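Local coordinates for protein nucleotidyl transferase (Methanothermobacter thermautotrophicus, PDB 6PLJ) that probably transfers nucleotidyl groups, as a MobA-like nucleotidyltransferase, with a likely part in pseudomurein cell-wall synthesis, at residues Val75-Val80 with Asp97-Arg102; Ser26-Ala31 with Ile79-His84; Val62-Val67 with Glu91-Met96; Ile126-Gly131 with Met172-Gly177. All coordinates share one frame; numbering follows the deposited sequence.

Overall arrangement
From the N terminus, strand 25-31 opens interaction 2, which closes on strand 77-82 and so encloses helix 62-72. Before that loop closes, 62-67 on this helix opens interaction 3, completed by 91-96 after helix 86-92; interactions 2 and 3 therefore cross. Interaction 1 opens at 75-80, sharing Ile79 and Val80 with interaction 2, and closes at 97-102, crossing interaction 3 and finishing a beta-alpha-beta unit. Interaction 4 follows in series, joining 126-131 to 172-177. Interactions 1, 2 and 4 link neighbouring strands of one mixed sheet, strand 25-31 also pairing with 125-130, while interaction 3 packs the helical layer on Val29, Ala31 and Val80.

Interaction 1: residues Val75-Val80 with Asp97-Arg102; sequences VDECIV and DVRVVR
Val80, with chi1 at 180°, holds CG2 beside its own backbone N, and Val98, with chi1 at -65°, swings CG1 beside its N; the two methyls, Val80 CG2 and Val98 CG1, meet at a slant 3.8 Å apart. The backbones behind them are the two parallel strands of a beta-alpha-beta unit, 77-82 and 99-102, joined through helix 86-92, and the short strand segments run at 25° to each other. Three backbone bonds zip them together: Arg99 N reaches Cys78 O, Val80 N returns a bond of 2.8 Å to Arg99 O, and Val101 N gives one to Val80 O. On the face of Val80 and Val98, Val67 of helix 62-72 covers both valines, while Cys78 SG lies 4.1 Å from Val98 CG1. On the other face Ile79 CG2 touches Val101 CG2 at 4.0 Å. Near the start of the paired strands polar groups take over. Glu77 OE1 and Arg99 NE carry opposite charges but stand too far apart for a salt bridge; a water at the edge of the guanidinium, in its plane, accepts from Arg99 NE at 2.8 Å and donates to Glu77 OE1. The other carboxylate oxygen, Glu77 OE2, is taken by Ser26 OG and Gly122 N, which tie this side chain to the rest of the fold. Where the chains part at Cys78, a second water fills in for a direct backbone bond, accepting from Cys78 N and donating to Asp97 O at 2.7 Å.

Interaction 2: residues Ser26-Ala31 with Ile79-His84; sequences SAVVAA and IVVTGH. With EDO (1,2-ethanediol), chain F.
Ala31 CB sits 3.7 Å from Val80 CG1, next to the contact of Val29 CB with Val80 CG2, and on the opposite face of the sheet Val28 CG1 meets Val81 CG2 at 4.0 Å while Val28 CG2 nears Ile79 CB. These apolar patches lie on the two faces of the pairing between strands 26-31 and 79-82. The second follows from the torsions: Val28, with chi1 170°, sends CG1 away from its own N, whereas Val81 at -175° keeps CG2 beside its N, so the methyls meet across the gap. Helix 110-120 covers Val28, Ala30 and Val81 through Leu114, Leu110 and Ser113; helix 62-72 covers Val29, Ala31 and Val80 through Ile63 and Val67. Between the faces runs a parallel ladder of four bonds. Ile79 N to Ala27 O and Val29 N to Ile79 O are each 2.8 Å, Val81 N bonds to Val29 O, and the bond from Ala31 N to Val81 O is markedly bent (140° at the hydrogen). Beyond that rung the strands separate and a water takes over, donating to Ala31 O at 2.7 Å and to His84 O while accepting from Gly83 N. Thr82 turns its hydroxyl to Glu90, and a 1,2-ethanediol, probably from the crystallisation liquor, bonds weakly from O2 to Ala30 O and also engages Ala32 N and Ser113 OG. Adjacent parallel strands sandwiched between helices are the heart of a Rossmann-like fold; strand 25-31 leads into a glycine-containing loop that, as in MobA relatives, probably belongs to the nucleotide site.

Interaction 3: residues Val62-Val67 with Glu91-Met96; sequences VIEATV and EALSGM
Leu93 pushes its forked end into a hollow on helix 62-72 lined by Ile63, Glu64 and Val67. Leu93 CD1 rests 4.0 Å from Ile63 CG1, the leucine standing nearly perpendicular to the isoleucine, while Leu93 CD2 drops between Val67 CG2, 3.9 Å away, and Glu64 CG. A small bump from Ala92 and a long one from Met96 flank this wedge. Ala92 presents CB to Ile63 CG2 at 3.9 Å, and Met96, bent at chi3 (84°), folds its terminal methyl back so that CE nestles 3.7 Å from Val67 CG1, close to Glu64 O; these two side chains run alongside each other, pointing opposite ways. Glu64 fills the groove between Ala92 and Met96: its CG lies 3.9 Å from Met96 SD, and Ala92 O stands over the face of its carboxylate, straight above Glu64 CD at 3.0 Å. All three oxygens are acceptors, so this is apposition without a bond; Glu64 OE2 hydrogen-bonds to Thr61 OG1 instead. Cut back to an alanine, Glu64 would lose its carboxylate, which would probably leave Thr61 OG1 without its mate and open a gap beside Met96 SD. The bumps are set in place by the end of helix 86-92 and the type I turn from Leu93 to Met96, closed by Met96 N on Leu93 O at 2.8 Å; Ser94 grips Glu91 O with both its N and its OG. On the sheet side, Ile63 leans on Val29 and Ala31 of strand 25-31, and Val67 and Leu93 press on Val80 of strand 77-82, so the helix is wedged between the sheet and the 91-96 corner.

Interaction 4: residues Ile126-Gly131 with Met172-Gly177; sequences ILCAAG and MPLAAG. With EDO (1,2-ethanediol), chain B.
Leu174, with chi1 61°, places CG between its own N and carbonyl carbon, a tight setting that brings CD1 against Cys128 CB at 3.9 Å. Cys128 meets it with SG turned opposite its carbonyl carbon (chi1 -67°), and SG stays 4.0 Å from the same Leu174 CD1. On the other face Leu127 stretches away from its N, which lets CD1 reach Leu174 O at 3.5 Å and lie next to Ala175 CB, the partner of Leu127 in a non-hydrogen-bonded pair. Two hydrogen-bonded pairs frame it: Ile126 N to Ala176 O at 2.8 Å with its return bond, and Cys128 N to Leu174 O at 2.7 Å with Leu174 N answering to Cys128 O. A cis peptide precedes Pro173, whose CB lies 3.4 Å from Cys128 O; Met172 N beside it binds O1 of a 1,2-ethanediol, probably from the crystallisation liquor, at 3.0 Å. Leu181 of the helix begun at the N-cap Gly177 covers Ile126, Cys128 and Ala176, while Ile144 of helix 138-147 backs Pro173 and Ala175. Strand 174-177, antiparallel to both its neighbours, 125-130 and 152-157, in an otherwise largely parallel sheet, fits the Rossmann-like nucleotidyltransferase fold.

Interaction 1: residues Val75-Val80 with Asp97-Arg102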
loop_
_atom_site.group_PDB
_atom_site.type_symbol
_atom_site.label_atom_id
_atom_site.label_comp_id
_atom_site.label_asym_id
_atom_site.label_seq_id
_atom_site.Cartn_x
_atom_site.Cartn_y
_atom_site.Cartn_z
ATOM N N VAL A 75 4.003 4.936 12.748
ATOM C CA VAL A 75 5.313 4.557 12.218
ATOM C C VAL A 75 6.390 5.610 12.497
ATOM O O VAL A 75 6.093 6.802 12.632
ATOM C CB VAL A 75 5.249 4.265 10.698
ATOM C CG1 VAL A 75 4.331 3.069 10.449
ATOM C CG2 VAL A 75 4.848 5.496 9.901
ATOM N N ASP A 76 7.640 5.166 12.570
ATOM C CA ASP A 76 8.766 6.068 12.858
ATOM C C ASP A 76 9.147 6.940 11.665
ATOM O O ASP A 76 9.732 7.991 11.839
ATOM C CB ASP A 76 9.989 5.271 13.294
ATOM C CG ASP A 76 9.779 4.582 14.613
ATOM O OD1 ASP A 76 9.512 5.273 15.615
ATOM O OD2 ASP A 76 9.894 3.362 14.677
ATOM N N GLU A 77 8.847 6.478 10.459
ATOM C CA GLU A 77 9.083 7.244 9.238
ATOM C C GLU A 77 8.217 6.675 8.143
ATOM O O GLU A 77 7.777 5.530 8.248
ATOM C CB GLU A 77 10.546 7.188 8.792
ATOM C CG GLU A 77 10.975 5.799 8.315
ATOM C CD GLU A 77 12.416 5.704 7.886
ATOM O OE1 GLU A 77 13.063 6.761 7.713
ATOM O OE2 GLU A 77 12.891 4.566 7.710
ATOM N N CYS A 78 7.977 7.474 7.108
ATOM C CA CYS A 78 7.232 7.034 5.942
ATOM C C CYS A 78 8.014 7.368 4.679
ATOM O O CYS A 78 8.292 8.542 4.398
ATOM C CB CYS A 78 5.867 7.702 5.908
ATOM S SG CYS A 78 4.834 7.110 4.542
ATOM N N ILE A 79 8.385 6.316 3.954
ATOM C CA ILE A 79 9.019 6.391 2.653
ATOM C C ILE A 79 7.911 6.287 1.626
ATOM O O ILE A 79 7.016 5.465 1.781
ATOM C CB ILE A 79 10.023 5.221 2.455
ATOM C CG1 ILE A 79 11.323 5.475 3.237
ATOM C CG2 ILE A 79 10.412 5.061 0.987
ATOM C CD1 ILE A 79 11.191 5.693 4.709
ATOM N N VAL A 80 7.955 7.119 0.594
ATOM C CA VAL A 80 7.002 7.000 -0.501
ATOM C C VAL A 80 7.796 6.791 -1.771
ATOM O O VAL A 80 8.711 7.566 -2.060
ATOM C CB VAL A 80 6.113 8.237 -0.652
ATOM C CG1 VAL A 80 5.154 8.044 -1.810
ATOM C CG2 VAL A 80 5.349 8.520 0.631
ATOM N N ASP A 97 5.307 14.936 5.799
ATOM C CA ASP A 97 6.566 14.500 6.386
ATOM C C ASP A 97 6.906 13.105 5.873
ATOM O O ASP A 97 6.711 12.109 6.558
ATOM C CB ASP A 97 6.470 14.552 7.911
ATOM C CG ASP A 97 7.782 14.225 8.602
ATOM O OD1 ASP A 97 8.860 14.351 8.003
ATOM O OD2 ASP A 97 7.718 13.809 9.767
ATOM N N VAL A 98 7.369 13.055 4.635
ATOM C CA VAL A 98 7.743 11.798 3.980
ATOM C C VAL A 98 9.098 11.910 3.322
ATOM O O VAL A 98 9.551 13.011 3.005
ATOM C CB VAL A 98 6.729 11.372 2.896
ATOM C CG1 VAL A 98 5.389 11.061 3.523
ATOM C CG2 VAL A 98 6.565 12.425 1.809
ATOM N N ARG A 99 9.713 10.759 3.094
ATOM C CA ARG A 99 10.958 10.631 2.372
ATOM C C ARG A 99 10.615 10.000 1.036
ATOM O O ARG A 99 10.167 8.857 0.986
ATOM C CB ARG A 99 11.927 9.759 3.176
ATOM C CG ARG A 99 13.197 9.349 2.458
ATOM C CD ARG A 99 14.146 8.618 3.392
ATOM N NE ARG A 99 14.588 9.458 4.492
ATOM C CZ ARG A 99 15.628 10.300 4.458
ATOM N NH1 ARG A 99 16.404 10.418 3.377
ATOM N NH2 ARG A 99 15.920 11.004 5.543
ATOM N N VAL A 100 10.796 10.767 -0.031
ATOM C CA VAL A 100 10.451 10.317 -1.372
ATOM C C VAL A 100 11.659 9.713 -2.061
ATOM O O VAL A 100 12.740 10.321 -2.085
ATOM C CB VAL A 100 9.925 11.481 -2.225
ATOM C CG1 VAL A 100 9.685 11.027 -3.659
ATOM C CG2 VAL A 100 8.644 12.044 -1.619
ATOM N N VAL A 101 11.472 8.527 -2.632
ATOM C CA VAL A 101 12.465 7.916 -3.508
ATOM C C VAL A 101 11.788 7.576 -4.811
ATOM O O VAL A 101 10.680 7.059 -4.829
ATOM C CB VAL A 101 13.169 6.681 -2.907
ATOM C CG1 VAL A 101 14.010 7.115 -1.711
ATOM C CG2 VAL A 101 12.204 5.581 -2.513
ATOM N N ARG A 102 12.450 7.901 -5.913
ATOM C CA ARG A 102 11.845 7.716 -7.221
ATOM C C ARG A 102 12.420 6.470 -7.892
ATOM O O ARG A 102 13.636 6.219 -7.848
ATOM C CB ARG A 102 12.052 8.978 -8.054
ATOM C CG ARG A 102 11.074 9.121 -9.195
ATOM C CD ARG A 102 11.402 10.343 -10.035
ATOM N NE ARG A 102 10.942 11.614 -9.469
ATOM C CZ ARG A 102 10.956 12.765 -10.144
ATOM N NH1 ARG A 102 11.430 12.809 -11.392
ATOM N NH2 ARG A 102 10.514 13.884 -9.587
HETATM O O HOH W 1 12.927 9.343 6.794
HETATM O O HOH W 2 8.386 10.246 7.682
#

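Interaction 2: residues Ser26-Ala31 with Ile79-His84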
loop_
_atom_site.group_PDB
_atom_site.type_symbol
_atom_site.label_atom_id
_atom_site.label_comp_id
_atom_site.label_asym_id
_atom_site.label_seq_id
_atom_site.Cartn_x
_atom_site.Cartn_y
_atom_site.Cartn_z
ATOM N N SER A 26 9.322 1.317 9.775
ATOM C CA SER A 26 9.274 2.232 8.637
ATOM C C SER A 26 8.096 1.856 7.770
ATOM O O SER A 26 7.867 0.666 7.529
ATOM C CB SER A 26 10.519 2.084 7.781
ATOM O OG SER A 26 11.683 2.405 8.515
ATOM N N ALA A 27 7.355 2.840 7.290
ATOM C CA ALA A 27 6.367 2.564 6.256
ATOM C C ALA A 27 6.978 2.790 4.897
ATOM O O ALA A 27 7.813 3.671 4.715
ATOM C CB ALA A 27 5.137 3.413 6.424
ATOM N N VAL A 28 6.550 1.978 3.944
ATOM C CA VAL A 28 6.894 2.161 2.545
ATOM C C VAL A 28 5.565 2.194 1.806
ATOM O O VAL A 28 4.807 1.204 1.833
ATOM C CB VAL A 28 7.794 1.031 2.027
ATOM C CG1 VAL A 28 7.938 1.114 0.507
ATOM C CG2 VAL A 28 9.156 1.090 2.711
ATOM N N VAL A 29 5.273 3.325 1.181
ATOM C CA VAL A 29 4.062 3.490 0.389
ATOM C C VAL A 29 4.451 3.408 -1.076
ATOM O O VAL A 29 5.254 4.215 -1.568
ATOM C CB VAL A 29 3.362 4.828 0.697
ATOM C CG1 VAL A 29 2.118 5.002 -0.172
ATOM C CG2 VAL A 29 3.017 4.904 2.186
ATOM N N ALA A 30 3.893 2.423 -1.768
ATOM C CA ALA A 30 4.139 2.265 -3.197
ATOM C C ALA A 30 3.181 3.179 -3.952
ATOM O O ALA A 30 1.974 2.956 -3.939
ATOM C CB ALA A 30 3.957 0.823 -3.607
ATOM N N ALA A 31 3.729 4.205 -4.592
ATOM C CA ALA A 31 2.932 5.243 -5.235
ATOM C C ALA A 31 3.478 5.517 -6.636
ATOM O O ALA A 31 3.451 6.655 -7.100
ATOM C CB ALA A 31 2.927 6.496 -4.379
ATOM N N ILE A 79 8.385 6.316 3.954
ATOM C CA ILE A 79 9.019 6.391 2.653
ATOM C C ILE A 79 7.911 6.287 1.626
ATOM O O ILE A 79 7.016 5.465 1.781
ATOM C CB ILE A 79 10.023 5.221 2.455
ATOM C CG1 ILE A 79 11.323 5.475 3.237
ATOM C CG2 ILE A 79 10.412 5.061 0.987
ATOM C CD1 ILE A 79 11.191 5.693 4.709
ATOM N N VAL A 80 7.955 7.119 0.594
ATOM C CA VAL A 80 7.002 7.000 -0.501
ATOM C C VAL A 80 7.796 6.791 -1.771
ATOM O O VAL A 80 8.711 7.566 -2.060
ATOM C CB VAL A 80 6.113 8.237 -0.652
ATOM C CG1 VAL A 80 5.154 8.044 -1.810
ATOM C CG2 VAL A 80 5.349 8.520 0.631
ATOM N N VAL A 81 7.446 5.742 -2.511
ATOM C CA VAL A 81 8.131 5.407 -3.750
ATOM C C VAL A 81 7.298 5.943 -4.885
ATOM O O VAL A 81 6.126 5.583 -5.011
ATOM C CB VAL A 81 8.331 3.895 -3.894
ATOM C CG1 VAL A 81 9.147 3.583 -5.140
ATOM C CG2 VAL A 81 9.037 3.344 -2.659
ATOM N N THR A 82 7.921 6.768 -5.721
ATOM C CA THR A 82 7.226 7.411 -6.828
ATOM C C THR A 82 7.835 6.961 -8.155
ATOM O O THR A 82 8.892 6.341 -8.196
ATOM C CB THR A 82 7.285 8.950 -6.694
ATOM O OG1 THR A 82 8.654 9.380 -6.683
ATOM C CG2 THR A 82 6.593 9.408 -5.400
ATOM N N GLY A 83 7.129 7.237 -9.240
ATOM C CA GLY A 83 7.614 6.849 -10.563
ATOM C C GLY A 83 6.698 7.432 -11.608
ATOM O O GLY A 83 6.943 8.518 -12.130
ATOM N N HIS A 84 5.611 6.727 -11.873
ATOM C CA HIS A 84 4.623 7.222 -12.800
ATOM C C HIS A 84 4.043 8.546 -12.346
ATOM O O HIS A 84 3.512 8.648 -11.232
ATOM C CB HIS A 84 3.494 6.233 -13.013
ATOM C CG HIS A 84 2.578 6.662 -14.096
ATOM N ND1 HIS A 84 3.010 6.794 -15.403
ATOM C CD2 HIS A 84 1.283 7.037 -14.082
ATOM C CE1 HIS A 84 2.007 7.228 -16.140
ATOM N NE2 HIS A 84 0.946 7.366 -15.372
HETATM C C1 EDO F . 3.490 1.083 -6.909
HETATM O O1 EDO F . 4.635 1.664 -7.050
HETATM C C2 EDO F . 2.398 1.954 -6.818
HETATM O O2 EDO F . 1.372 1.158 -6.328
HETATM O O HOH W 3 4.608 8.465 -8.732
#

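Interaction 3: residues Val62-Val67 with Glu91-Met96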
loop_
_atom_site.group_PDB
_atom_site.type_symbol
_atom_site.label_atom_id
_atom_site.label_comp_id
_atom_site.label_asym_id
_atom_site.label_seq_id
_atom_site.Cartn_x
_atom_site.Cartn_y
_atom_site.Cartn_z
ATOM N N VAL A 62 -6.028 11.246 -3.169
ATOM C CA VAL A 62 -5.935 9.851 -2.772
ATOM C C VAL A 62 -4.593 9.575 -2.105
ATOM O O VAL A 62 -4.545 8.960 -1.054
ATOM C CB VAL A 62 -6.159 8.932 -4.008
ATOM C CG1 VAL A 62 -5.674 7.497 -3.785
ATOM C CG2 VAL A 62 -7.636 8.922 -4.374
ATOM N N ILE A 63 -3.495 9.984 -2.747
ATOM C CA ILE A 63 -2.183 9.652 -2.189
ATOM C C ILE A 63 -1.949 10.329 -0.840
ATOM O O ILE A 63 -1.411 9.707 0.078
ATOM C CB ILE A 63 -1.020 9.904 -3.182
ATOM C CG1 ILE A 63 0.302 9.369 -2.609
ATOM C CG2 ILE A 63 -0.870 11.377 -3.562
ATOM C CD1 ILE A 63 0.295 7.883 -2.307
ATOM N N GLU A 64 -2.395 11.571 -0.699
ATOM C CA GLU A 64 -2.285 12.248 0.593
ATOM C C GLU A 64 -3.108 11.513 1.648
ATOM O O GLU A 64 -2.677 11.403 2.800
ATOM C CB GLU A 64 -2.742 13.708 0.500
ATOM C CG GLU A 64 -1.755 14.615 -0.209
ATOM C CD GLU A 64 -2.365 15.952 -0.590
ATOM O OE1 GLU A 64 -2.249 16.914 0.214
ATOM O OE2 GLU A 64 -2.936 16.042 -1.696
ATOM N N ALA A 65 -4.289 11.028 1.275
ATOM C CA ALA A 65 -5.110 10.261 2.209
ATOM C C ALA A 65 -4.406 8.999 2.694
ATOM O O ALA A 65 -4.399 8.692 3.885
ATOM C CB ALA A 65 -6.447 9.926 1.591
ATOM N N THR A 66 -3.801 8.268 1.769
ATOM C CA THR A 66 -3.071 7.059 2.132
ATOM C C THR A 66 -1.918 7.369 3.077
ATOM O O THR A 66 -1.758 6.704 4.089
ATOM C CB THR A 66 -2.526 6.348 0.899
ATOM O OG1 THR A 66 -3.630 5.951 0.089
ATOM C CG2 THR A 66 -1.705 5.133 1.269
ATOM N N VAL A 67 -1.122 8.365 2.728
ATOM C CA VAL A 67 0.051 8.717 3.527
ATOM C C VAL A 67 -0.377 9.189 4.921
ATOM O O VAL A 67 0.220 8.785 5.917
ATOM C CB VAL A 67 0.919 9.765 2.814
ATOM C CG1 VAL A 67 1.984 10.335 3.746
ATOM C CG2 VAL A 67 1.556 9.140 1.572
ATOM N N GLU A 91 4.332 16.597 -5.886
ATOM C CA GLU A 91 3.727 17.890 -5.569
ATOM C C GLU A 91 2.543 17.711 -4.622
ATOM O O GLU A 91 2.388 18.495 -3.692
ATOM C CB GLU A 91 3.323 18.644 -6.845
ATOM C CG GLU A 91 2.641 19.995 -6.635
ATOM C CD GLU A 91 3.450 20.988 -5.813
ATOM O OE1 GLU A 91 4.704 20.969 -5.871
ATOM O OE2 GLU A 91 2.818 21.801 -5.107
ATOM N N ALA A 92 1.729 16.667 -4.832
ATOM C CA ALA A 92 0.620 16.357 -3.932
ATOM C C ALA A 92 1.099 16.134 -2.504
ATOM O O ALA A 92 0.432 16.553 -1.571
ATOM C CB ALA A 92 -0.188 15.159 -4.415
ATOM N N LEU A 93 2.265 15.511 -2.353
ATOM C CA LEU A 93 2.822 15.195 -1.040
ATOM C C LEU A 93 3.724 16.265 -0.454
ATOM O O LEU A 93 4.219 16.082 0.651
ATOM C CB LEU A 93 3.600 13.884 -1.113
ATOM C CG LEU A 93 2.728 12.672 -1.441
ATOM C CD1 LEU A 93 3.585 11.430 -1.574
ATOM C CD2 LEU A 93 1.643 12.469 -0.393
ATOM N N SER A 94 3.909 17.377 -1.165
ATOM C CA SER A 94 4.962 18.348 -0.836
ATOM C C SER A 94 4.890 18.928 0.582
ATOM O O SER A 94 5.935 19.278 1.146
ATOM C CB SER A 94 4.968 19.485 -1.865
ATOM O OG SER A 94 3.764 20.205 -1.795
ATOM N N GLY A 95 3.696 19.002 1.164
ATOM C CA GLY A 95 3.547 19.465 2.556
ATOM C C GLY A 95 3.729 18.412 3.644
ATOM O O GLY A 95 3.621 18.726 4.836
ATOM N N MET A 96 4.001 17.164 3.264
ATOM C CA MET A 96 3.900 16.053 4.206
ATOM C C MET A 96 5.264 15.545 4.621
ATOM O O MET A 96 6.256 15.689 3.907
ATOM C CB MET A 96 3.069 14.919 3.598
ATOM C CG MET A 96 1.667 15.360 3.227
ATOM S SD MET A 96 0.621 13.971 2.796
ATOM C CE MET A 96 0.046 13.416 4.390
#

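Interaction 4: residues Ile126-Gly131 with Met172-Gly177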
loop_
_atom_site.group_PDB
_atom_site.type_symbol
_atom_site.label_atom_id
_atom_site.label_comp_id
_atom_site.label_asym_id
_atom_site.label_seq_id
_atom_site.Cartn_x
_atom_site.Cartn_y
_atom_site.Cartn_z
ATOM N N ILE A 126 8.925 -3.311 8.361
ATOM C CA ILE A 126 8.399 -2.455 7.316
ATOM C C ILE A 126 6.893 -2.648 7.210
ATOM O O ILE A 126 6.433 -3.767 7.053
ATOM C CB ILE A 126 9.010 -2.771 5.932
ATOM C CG1 ILE A 126 10.549 -2.819 5.964
ATOM C CG2 ILE A 126 8.548 -1.742 4.910
ATOM C CD1 ILE A 126 11.227 -1.541 6.387
ATOM N N LEU A 127 6.151 -1.548 7.235
ATOM C CA LEU A 127 4.728 -1.549 6.889
ATOM C C LEU A 127 4.625 -1.125 5.425
ATOM O O LEU A 127 4.944 0.013 5.097
ATOM C CB LEU A 127 3.972 -0.576 7.790
ATOM C CG LEU A 127 2.492 -0.351 7.439
ATOM C CD1 LEU A 127 1.706 -1.642 7.647
ATOM C CD2 LEU A 127 1.934 0.799 8.261
ATOM N N CYS A 128 4.202 -2.051 4.558
ATOM C CA CYS A 128 4.090 -1.804 3.116
ATOM C C CYS A 128 2.644 -1.477 2.801
ATOM O O CYS A 128 1.749 -2.264 3.136
ATOM C CB CYS A 128 4.495 -3.040 2.324
ATOM S SG CYS A 128 6.256 -3.442 2.489
ATOM N N ALA A 129 2.417 -0.331 2.162
ATOM C CA ALA A 129 1.067 0.118 1.816
ATOM C C ALA A 129 1.006 0.540 0.367
ATOM O O ALA A 129 1.980 1.051 -0.191
ATOM C CB ALA A 129 0.642 1.269 2.707
ATOM N N ALA A 130 -0.157 0.318 -0.234
ATOM C CA ALA A 130 -0.416 0.742 -1.600
ATOM C C ALA A 130 -0.942 2.161 -1.608
ATOM O O ALA A 130 -1.902 2.479 -0.911
ATOM C CB ALA A 130 -1.438 -0.182 -2.233
ATOM N N GLY A 131 -0.355 3.009 -2.447
ATOM C CA GLY A 131 -0.804 4.391 -2.558
ATOM C C GLY A 131 -2.263 4.526 -2.965
ATOM O O GLY A 131 -2.930 5.461 -2.544
ATOM N N MET A 172 -2.187 -6.192 0.041
ATOM C CA MET A 172 -1.731 -5.043 0.816
ATOM C C MET A 172 -2.849 -4.518 1.704
ATOM O O MET A 172 -4.028 -4.810 1.481
ATOM C CB MET A 172 -1.311 -3.915 -0.120
ATOM C CG MET A 172 -0.278 -4.308 -1.145
ATOM S SD MET A 172 1.294 -4.481 -0.305
ATOM C CE MET A 172 1.885 -2.810 -0.501
ATOM N N PRO A 173 -2.501 -3.748 2.736
ATOM C CA PRO A 173 -1.168 -3.515 3.312
ATOM C C PRO A 173 -0.665 -4.761 4.043
ATOM O O PRO A 173 -1.448 -5.634 4.422
ATOM C CB PRO A 173 -1.420 -2.394 4.302
ATOM C CG PRO A 173 -2.827 -2.580 4.707
ATOM C CD PRO A 173 -3.537 -3.013 3.480
ATOM N N LEU A 174 0.642 -4.830 4.237
ATOM C CA LEU A 174 1.250 -5.919 4.990
ATOM C C LEU A 174 2.397 -5.338 5.776
ATOM O O LEU A 174 2.854 -4.220 5.501
ATOM C CB LEU A 174 1.721 -7.059 4.063
ATOM C CG LEU A 174 2.789 -6.731 3.016
ATOM C CD1 LEU A 174 4.197 -6.670 3.607
ATOM C CD2 LEU A 174 2.755 -7.720 1.858
ATOM N N ALA A 175 2.867 -6.083 6.761
ATOM C CA ALA A 175 4.075 -5.689 7.479
ATOM C C ALA A 175 4.937 -6.919 7.655
ATOM O O ALA A 175 4.434 -8.028 7.817
ATOM C CB ALA A 175 3.750 -5.051 8.808
ATOM N N ALA A 176 6.245 -6.716 7.629
ATOM C CA ALA A 176 7.174 -7.821 7.757
ATOM C C ALA A 176 8.525 -7.303 8.183
ATOM O O ALA A 176 8.830 -6.129 8.025
ATOM C CB ALA A 176 7.309 -8.562 6.433
ATOM N N GLY A 177 9.355 -8.218 8.668
ATOM C CA GLY A 177 10.763 -7.903 8.887
ATOM C C GLY A 177 11.440 -7.429 7.618
ATOM O O GLY A 177 11.202 -7.958 6.531
HETATM C C1 EDO B . -5.846 -5.404 -1.354
HETATM O O1 EDO B . -4.511 -5.703 -1.817
HETATM C C2 EDO B . -6.681 -6.669 -1.396
HETATM O O2 EDO B . -6.800 -7.075 -2.764
#